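Local coordinates for high affinity transport system protein p37 (Mycoplasma hyorhinis, PDB 3EKI) that binds thiamine diphosphate outside the cell as the lipoprotein component of a high-affinity transport system, at residues A[165-170]-A[174-179]; A[219-222]-A[227-230]; A[230-235]-A[331-336]. All blocks are in the same frame, centred on the assembly; numbering follows the deposited sequence. Where two conformers were deposited one is given.

Contact 1 (A[165-170]-A[174-179]); sequences GTDSDP and IAKEIN
The flat carboxylate of Asp167 has the end of the Lys176 side chain over one of its faces, on the OD1 side. Asp167 OD1 lies 3.5 Å from Lys176 NZ and 3.3 Å from Lys176 CE. Both lysine atoms stand well above the plane of the acid, and the two side chains cross at about a right angle. The pair is a long salt bridge. Lys176 was deposited in two conformers, so the bridge is doubtful as a fixed link. The motif here is the capped start of a helix. A type I beta turn from Thr166 to Asp169 leads into helix 170-184, and Asp169 is its N-cap.

The second flat group is the carboxylate of Asp169. Gly165 N meets Asp169 OD2 at 2.8 Å from above the carboxylate plane, 39° out of it. The backbone N atoms of Val163 and Asp164 also bond to this oxygen, so three N-H groups grip it. Asp169 OD1 takes the cap bond from Leu171 N. The acid thus ties the preceding loop to the first turn of the helix, and its two oxygens divide that work. Asp169 CG stands anti to the backbone N (chi1 -174°), which carries the acid toward these amides.

Helix 170-184 packs with its buried side on strand 331-337. Ile174 and Ile178 touch Val337 there, and Ala175 touches Ala334. The acid and lysine of the long bridge lie on the exposed side. In the first turn the backbone bond from Ile174 N to Pro170 O is 3.1 Å long. Ile174 CG1 sits beside its own backbone N, and there it comes within 3.5 Å of Pro170 O.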
loop_
_atom_site.group_PDB
_atom_site.type_symbol
_atom_site.label_atom_id
_atom_site.label_comp_id
_atom_site.label_asym_id
_atom_site.label_seq_id
_atom_site.Cartn_x
_atom_site.Cartn_y
_atom_site.Cartn_z
ATOM N N GLY A 165 1.853 14.852 18.399
ATOM C CA GLY A 165 2.912 13.914 18.672
ATOM C C GLY A 165 3.102 13.486 20.102
ATOM O O GLY A 165 4.098 12.809 20.364
ATOM N N THR A 166 2.196 13.844 20.997
ATOM C CA THR A 166 2.267 13.378 22.368
ATOM C C THR A 166 1.530 12.067 22.565
ATOM O O THR A 166 0.931 11.491 21.662
ATOM C CB THR A 166 1.666 14.401 23.362
ATOM O OG1 THR A 166 0.262 14.452 23.172
ATOM C CG2 THR A 166 2.240 15.777 23.086
ATOM N N ASP A 167 1.579 11.556 23.797
ATOM C CA ASP A 167 0.926 10.290 24.135
ATOM C C ASP A 167 -0.557 10.285 23.799
ATOM O O ASP A 167 -1.193 9.254 23.597
ATOM C CB ASP A 167 1.118 10.019 25.626
ATOM C CG ASP A 167 2.431 9.352 25.975
ATOM O OD1 ASP A 167 3.081 8.762 25.084
ATOM O OD2 ASP A 167 2.822 9.408 27.164
ATOM N N SER A 168 -1.170 11.463 23.716
ATOM C CA SER A 168 -2.599 11.532 23.486
ATOM C C SER A 168 -2.931 11.679 22.002
ATOM O O SER A 168 -4.100 11.696 21.629
ATOM C CB SER A 168 -3.208 12.704 24.270
ATOM O OG SER A 168 -2.562 13.937 24.014
ATOM N N ASP A 169 -1.897 11.799 21.187
ATOM C CA ASP A 169 -2.066 11.956 19.739
ATOM C C ASP A 169 -2.677 10.669 19.188
ATOM O O ASP A 169 -2.175 9.605 19.542
ATOM C CB ASP A 169 -0.702 12.289 19.140
ATOM C CG ASP A 169 -0.759 12.620 17.660
ATOM O OD1 ASP A 169 -1.121 11.681 16.915
ATOM O OD2 ASP A 169 -0.446 13.759 17.261
ATOM N N PRO A 170 -3.702 10.748 18.349
ATOM C CA PRO A 170 -4.325 9.530 17.831
ATOM C C PRO A 170 -3.348 8.637 17.066
ATOM O O PRO A 170 -3.493 7.418 17.108
ATOM C CB PRO A 170 -5.401 10.044 16.872
ATOM C CG PRO A 170 -5.124 11.480 16.657
ATOM C CD PRO A 170 -4.328 11.978 17.826
ATOM N N ILE A 174 -2.273 4.689 18.037
ATOM C CA ILE A 174 -2.205 3.484 17.181
ATOM C C ILE A 174 -0.860 2.794 17.271
ATOM O O ILE A 174 -0.709 1.573 17.311
ATOM C CB ILE A 174 -2.532 3.853 15.715
ATOM C CG1 ILE A 174 -3.980 4.310 15.521
ATOM C CG2 ILE A 174 -2.206 2.679 14.819
ATOM C CD1 ILE A 174 -4.260 5.115 14.269
ATOM N N ALA A 175 0.229 3.585 17.328
ATOM C CA ALA A 175 1.578 3.019 17.464
ATOM C C ALA A 175 1.672 2.195 18.756
ATOM O O ALA A 175 2.297 1.133 18.788
ATOM C CB ALA A 175 2.632 4.099 17.403
ATOM N N LYS A 176 1.062 2.669 19.832
ATOM C CA LYS A 176 1.129 1.896 21.076
ATOM C C LYS A 176 0.350 0.598 20.940
ATOM O O LYS A 176 0.790 -0.413 21.499
ATOM C CB LYS A 176 0.662 2.781 22.233
ATOM C CG LYS A 176 1.675 3.890 22.498
ATOM C CD LYS A 176 1.197 4.952 23.458
ATOM C CE LYS A 176 2.348 5.782 24.004
ATOM N NZ LYS A 176 2.824 5.282 25.324
ATOM N N GLU A 177 -0.734 0.579 20.196
ATOM C CA GLU A 177 -1.486 -0.655 19.951
ATOM C C GLU A 177 -0.682 -1.617 19.093
ATOM O O GLU A 177 -0.706 -2.838 19.268
ATOM C CB GLU A 177 -2.813 -0.292 19.308
ATOM C CG GLU A 177 -3.785 0.450 20.220
ATOM C CD GLU A 177 -4.514 -0.631 21.025
ATOM O OE1 GLU A 177 -4.010 -1.005 22.101
ATOM O OE2 GLU A 177 -5.565 -1.101 20.534
ATOM N N ILE A 178 0.064 -1.105 18.113
ATOM C CA ILE A 178 0.960 -1.924 17.315
ATOM C C ILE A 178 2.021 -2.568 18.205
ATOM O O ILE A 178 2.352 -3.744 18.069
ATOM C CB ILE A 178 1.604 -1.099 16.187
ATOM C CG1 ILE A 178 0.573 -0.691 15.133
ATOM C CG2 ILE A 178 2.779 -1.811 15.561
ATOM C CD1 ILE A 178 1.075 0.297 14.104
ATOM N N ASN A 179 2.572 -1.798 19.149
ATOM C CA ASN A 179 3.618 -2.326 20.018
ATOM C C ASN A 179 3.096 -3.423 20.933
ATOM O O ASN A 179 3.881 -4.340 21.227
ATOM C CB ASN A 179 4.248 -1.179 20.832
ATOM C CG ASN A 179 5.118 -0.328 19.912
ATOM O OD1 ASN A 179 5.571 -0.829 18.889
ATOM N ND2 ASN A 179 5.361 0.919 20.291
#

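Contact 2 (A[219-222]-A[227-230]); sequences IWIK and TLAK
Leu228 CD2 is the atom that makes most of this contact. It lies 3.8 Å from Ile221 CD1, and Ile221 CG1 is at the same range. CG1 and CD1 of Ile221 both touch the one methyl, and the two side chains cross obliquely. That methyl also rests 3.8 Å from Lys222 C, so it covers the backbone as well as the side chain. A lesser touch brings Thr227 CG2 to 4.2 Å from Lys222 O.

Ile221 CG1 stands between its backbone N and its carbonyl carbon (chi1 62°), the crowded position. This angle is what brings CG1 and CD1 to Leu228 CD2.

The arrangement is a tight beta-alpha connection. Strand 217-223 ends, a very short link follows, and helix 225-236 turns back over the sheet. Asn224 OD1 in the link takes a hydrogen bond from Thr227 N at the start of the helix. Leu228 also touches Lys331 and Glu333 on the neighbouring strand, and Ile221 reaches Ile231 and Lys232 further along the helix.

The Lys222 side chain leaves the backbone pointing away from helix 225-236. It passes about 8 Å from a bound calcium ion, which Thr326, Lys327 and Glu330 coordinate, and its buried NZ bonds to three backbone carbonyl oxygens, those of Leu296, Leu299 and Phe302.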
loop_
_atom_site.group_PDB
_atom_site.type_symbol
_atom_site.label_atom_id
_atom_site.label_comp_id
_atom_site.label_asym_id
_atom_site.label_seq_id
_atom_site.Cartn_x
_atom_site.Cartn_y
_atom_site.Cartn_z
ATOM N N ILE A 219 6.466 5.089 11.429
ATOM C CA ILE A 219 7.855 5.322 11.764
ATOM C C ILE A 219 8.255 4.372 12.906
ATOM O O ILE A 219 7.581 4.427 13.924
ATOM C CB ILE A 219 8.113 6.779 12.189
ATOM C CG1 ILE A 219 7.725 7.774 11.086
ATOM C CG2 ILE A 219 9.550 6.990 12.635
ATOM C CD1 ILE A 219 7.824 9.234 11.407
ATOM N N TRP A 220 9.291 3.618 12.657
ATOM C CA TRP A 220 9.926 2.720 13.603
ATOM C C TRP A 220 11.158 3.375 14.212
ATOM O O TRP A 220 11.839 4.151 13.562
ATOM C CB TRP A 220 10.407 1.458 12.922
ATOM C CG TRP A 220 9.413 0.563 12.296
ATOM C CD1 TRP A 220 8.976 0.602 10.991
ATOM C CD2 TRP A 220 8.700 -0.518 12.912
ATOM N NE1 TRP A 220 8.052 -0.387 10.769
ATOM C CE2 TRP A 220 7.863 -1.090 11.934
ATOM C CE3 TRP A 220 8.700 -1.061 14.205
ATOM C CZ2 TRP A 220 7.028 -2.171 12.183
ATOM C CZ3 TRP A 220 7.857 -2.137 14.432
ATOM C CH2 TRP A 220 7.034 -2.684 13.444
ATOM N N ILE A 221 11.446 2.972 15.456
ATOM C CA ILE A 221 12.695 3.266 16.133
ATOM C C ILE A 221 13.285 1.978 16.690
ATOM O O ILE A 221 12.553 1.034 16.971
ATOM C CB ILE A 221 12.513 4.340 17.210
ATOM C CG1 ILE A 221 11.562 3.956 18.328
ATOM C CG2 ILE A 221 12.065 5.651 16.519
ATOM C CD1 ILE A 221 11.546 4.947 19.487
ATOM N N LYS A 222 14.624 1.992 16.775
ATOM C CA LYS A 222 15.335 0.790 17.225
ATOM C C LYS A 222 16.521 1.191 18.082
ATOM O O LYS A 222 17.184 2.154 17.725
ATOM C CB LYS A 222 15.821 -0.032 16.047
ATOM C CG LYS A 222 16.708 -1.200 16.395
ATOM C CD LYS A 222 17.997 -1.345 15.680
ATOM C CE LYS A 222 18.720 -0.141 15.151
ATOM N NZ LYS A 222 19.992 -0.457 14.499
ATOM N N THR A 227 19.475 4.244 24.038
ATOM C CA THR A 227 19.273 4.863 22.704
ATOM C C THR A 227 17.813 5.136 22.447
ATOM O O THR A 227 17.391 6.188 21.943
ATOM C CB THR A 227 19.880 3.950 21.631
ATOM O OG1 THR A 227 21.312 3.916 21.814
ATOM C CG2 THR A 227 19.620 4.500 20.233
ATOM N N LEU A 228 16.904 4.220 22.766
ATOM C CA LEU A 228 15.479 4.467 22.569
ATOM C C LEU A 228 15.032 5.689 23.356
ATOM O O LEU A 228 14.229 6.523 22.954
ATOM C CB LEU A 228 14.689 3.230 22.969
ATOM C CG LEU A 228 14.755 2.038 22.014
ATOM C CD1 LEU A 228 14.095 0.814 22.620
ATOM C CD2 LEU A 228 14.098 2.410 20.699
ATOM N N ALA A 229 15.570 5.822 24.586
ATOM C CA ALA A 229 15.182 6.964 25.397
ATOM C C ALA A 229 15.663 8.285 24.790
ATOM O O ALA A 229 14.914 9.265 24.853
ATOM C CB ALA A 229 15.715 6.860 26.827
ATOM N N LYS A 230 16.872 8.253 24.230
ATOM C CA LYS A 230 17.421 9.452 23.615
ATOM C C LYS A 230 16.622 9.828 22.369
ATOM O O LYS A 230 16.402 11.010 22.107
ATOM C CB LYS A 230 18.907 9.257 23.304
ATOM C CG LYS A 230 19.818 9.275 24.526
ATOM C CD LYS A 230 21.259 9.088 24.044
ATOM C CE LYS A 230 22.213 9.182 25.233
ATOM N NZ LYS A 230 23.617 9.469 24.830
#

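Contact 3 (A[230-235]-A[331-336]); sequences KIKKAW and KMEALI
Helix 225-236 packs here against strand 331-337, an outermost strand of a mixed beta sheet. The helix and strand segments run almost parallel, with 6° between their directions and axes 11.4 Å apart. The strand carries a classic beta bulge. Leu335 and Ile336 both face Ile219 of the next strand, and both point toward the helix.

These two bulge residues meet the indole of Trp235. Leu335 CD2 sits over one face of the ring. It is 4.2 Å from the centroid of the six-membered ring and 24° off the ring normal, a CH-pi contact. It is offset toward the rim, and its closest ring atom is Trp235 CE3 at 3.8 Å. Ile336 CD1 lies oblique to the ring, 3.8 Å from Trp235 CZ2, and the two side chains cross at about a right angle. Ile336 CG2 also comes within 4.1 Å of Trp235 CH2. Trp235 CG is anti to the backbone N (chi1 176°), and this swings the indole toward the strand. His269 stacks on Trp235, and Gly165 O accepts the bond from Trp235 NE1.

One turn back along the helix, Lys232 and Glu333 reach for each other from opposite directions. Both chains are extended beyond CG. Lys232 NZ donates to Glu333 OE1 at 2.7 Å and meets the syn lone pair, on the side of the other oxygen. Lys331 NZ lies 6.5 Å from Lys232 NZ and has its own salt bridge to Asp225.

The contact therefore joins apolar packing round a buried tryptophan to a charged pair at the edge. With Lys232 NZ bonded to OE1 and Lys331 NZ also near, the charged form of Glu333 is probably stabilised.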
loop_
_atom_site.group_PDB
_atom_site.type_symbol
_atom_site.label_atom_id
_atom_site.label_comp_id
_atom_site.label_asym_id
_atom_site.label_seq_id
_atom_site.Cartn_x
_atom_site.Cartn_y
_atom_site.Cartn_z
ATOM N N LYS A 230 16.872 8.253 24.230
ATOM C CA LYS A 230 17.421 9.452 23.615
ATOM C C LYS A 230 16.622 9.828 22.369
ATOM O O LYS A 230 16.402 11.010 22.107
ATOM C CB LYS A 230 18.907 9.257 23.304
ATOM C CG LYS A 230 19.818 9.275 24.526
ATOM C CD LYS A 230 21.259 9.088 24.044
ATOM C CE LYS A 230 22.213 9.182 25.233
ATOM N NZ LYS A 230 23.617 9.469 24.830
ATOM N N ILE A 231 16.168 8.804 21.619
ATOM C CA ILE A 231 15.373 9.119 20.425
ATOM C C ILE A 231 14.052 9.742 20.797
ATOM O O ILE A 231 13.613 10.734 20.218
ATOM C CB ILE A 231 15.173 7.819 19.609
ATOM C CG1 ILE A 231 16.494 7.342 18.988
ATOM C CG2 ILE A 231 14.080 7.939 18.560
ATOM C CD1 ILE A 231 16.386 5.970 18.330
ATOM N N LYS A 232 13.386 9.170 21.794
ATOM C CA LYS A 232 12.110 9.648 22.311
ATOM C C LYS A 232 12.288 11.041 22.901
ATOM O O LYS A 232 11.413 11.875 22.701
ATOM C CB LYS A 232 11.534 8.665 23.328
ATOM C CG LYS A 232 11.045 7.367 22.676
ATOM C CD LYS A 232 10.572 6.351 23.711
ATOM C CE LYS A 232 10.555 4.952 23.109
ATOM N NZ LYS A 232 10.325 3.878 24.122
ATOM N N LYS A 233 13.384 11.285 23.602
ATOM C CA LYS A 233 13.639 12.622 24.142
ATOM C C LYS A 233 13.788 13.646 23.024
ATOM O O LYS A 233 13.301 14.777 23.080
ATOM C CB LYS A 233 14.897 12.635 25.024
ATOM C CG LYS A 233 15.208 13.977 25.661
ATOM C CD LYS A 233 16.171 13.854 26.837
ATOM C CE LYS A 233 15.825 14.822 27.963
ATOM N NZ LYS A 233 16.999 15.040 28.861
ATOM N N ALA A 234 14.461 13.254 21.953
ATOM C CA ALA A 234 14.647 14.202 20.860
ATOM C C ALA A 234 13.315 14.517 20.193
ATOM O O ALA A 234 13.006 15.642 19.802
ATOM C CB ALA A 234 15.668 13.649 19.891
ATOM N N TRP A 235 12.490 13.476 20.036
ATOM C CA TRP A 235 11.144 13.669 19.514
ATOM C C TRP A 235 10.349 14.623 20.394
ATOM O O TRP A 235 9.747 15.590 19.950
ATOM C CB TRP A 235 10.439 12.320 19.429
ATOM C CG TRP A 235 9.016 12.387 19.007
ATOM C CD1 TRP A 235 7.931 12.454 19.820
ATOM C CD2 TRP A 235 8.497 12.392 17.662
ATOM N NE1 TRP A 235 6.765 12.502 19.106
ATOM C CE2 TRP A 235 7.097 12.464 17.780
ATOM C CE3 TRP A 235 9.080 12.343 16.394
ATOM C CZ2 TRP A 235 6.229 12.492 16.669
ATOM C CZ3 TRP A 235 8.213 12.369 15.298
ATOM C CH2 TRP A 235 6.822 12.442 15.455
ATOM N N LYS A 331 15.643 -3.493 20.689
ATOM C CA LYS A 331 14.279 -3.695 20.317
ATOM C C LYS A 331 13.971 -2.683 19.193
ATOM O O LYS A 331 14.528 -1.601 19.125
ATOM C CB LYS A 331 13.274 -3.441 21.437
ATOM C CG LYS A 331 13.551 -3.979 22.817
ATOM C CD LYS A 331 12.372 -3.713 23.738
ATOM C CE LYS A 331 12.300 -2.247 24.152
ATOM N NZ LYS A 331 13.572 -1.773 24.766
ATOM N N MET A 332 13.030 -3.071 18.366
ATOM C CA MET A 332 12.417 -2.216 17.366
ATOM C C MET A 332 10.954 -2.005 17.715
ATOM O O MET A 332 10.233 -2.969 18.009
ATOM C CB MET A 332 12.551 -2.935 16.036
ATOM C CG MET A 332 12.437 -2.106 14.793
ATOM S SD MET A 332 12.810 -3.113 13.324
ATOM C CE MET A 332 11.820 -2.191 12.141
ATOM N N GLU A 333 10.481 -0.766 17.709
ATOM C CA GLU A 333 9.112 -0.480 18.073
ATOM C C GLU A 333 8.557 0.676 17.252
ATOM O O GLU A 333 9.322 1.472 16.709
ATOM C CB GLU A 333 9.001 -0.147 19.566
ATOM C CG GLU A 333 9.762 1.089 19.981
ATOM C CD GLU A 333 10.011 1.188 21.483
ATOM O OE1 GLU A 333 9.962 2.323 21.995
ATOM O OE2 GLU A 333 10.263 0.196 22.190
ATOM N N ALA A 334 7.241 0.743 17.196
ATOM C CA ALA A 334 6.567 1.817 16.508
ATOM C C ALA A 334 6.623 3.105 17.331
ATOM O O ALA A 334 6.331 3.084 18.531
ATOM C CB ALA A 334 5.123 1.427 16.238
ATOM N N LEU A 335 6.951 4.201 16.667
ATOM C CA LEU A 335 6.900 5.527 17.272
ATOM C C LEU A 335 5.593 6.247 17.017
ATOM O O LEU A 335 4.927 6.777 17.915
ATOM C CB LEU A 335 8.089 6.337 16.757
ATOM C CG LEU A 335 8.108 7.815 17.176
ATOM C CD1 LEU A 335 8.441 7.941 18.636
ATOM C CD2 LEU A 335 9.094 8.538 16.266
ATOM N N ILE A 336 5.161 6.274 15.745
ATOM C CA ILE A 336 3.953 6.955 15.352
ATOM C C ILE A 336 3.557 6.445 13.960
ATOM O O ILE A 336 4.456 6.019 13.229
ATOM C CB ILE A 336 4.124 8.481 15.338
ATOM C CG1 ILE A 336 2.833 9.286 15.246
ATOM C CG2 ILE A 336 5.109 8.903 14.260
ATOM C CD1 ILE A 336 2.975 10.751 15.578
#

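How the contacts relate
The contacts come in series along the chain. Contact 1 closes first, contact 2 follows, and contact 3 starts on Lys230, which contact 2 also holds. Contacts 2 and 3 have centres 3 Å apart and share helix 225-236 over one mixed sheet, where strands 217-223 and 331-337 are antiparallel neighbours. Contact 1 lies 11 Å from contact 3 and 14 Å from contact 2, centre to centre. Its helix reaches contact 3: Asn179 OD1 bonds to Ala334 N, and Ala175 CB packs on Leu335 O. Helices 170-184 and 225-236 thus both pack on strand 331-337, consistent with one alpha/beta lobe of a binding protein of the PBP clan.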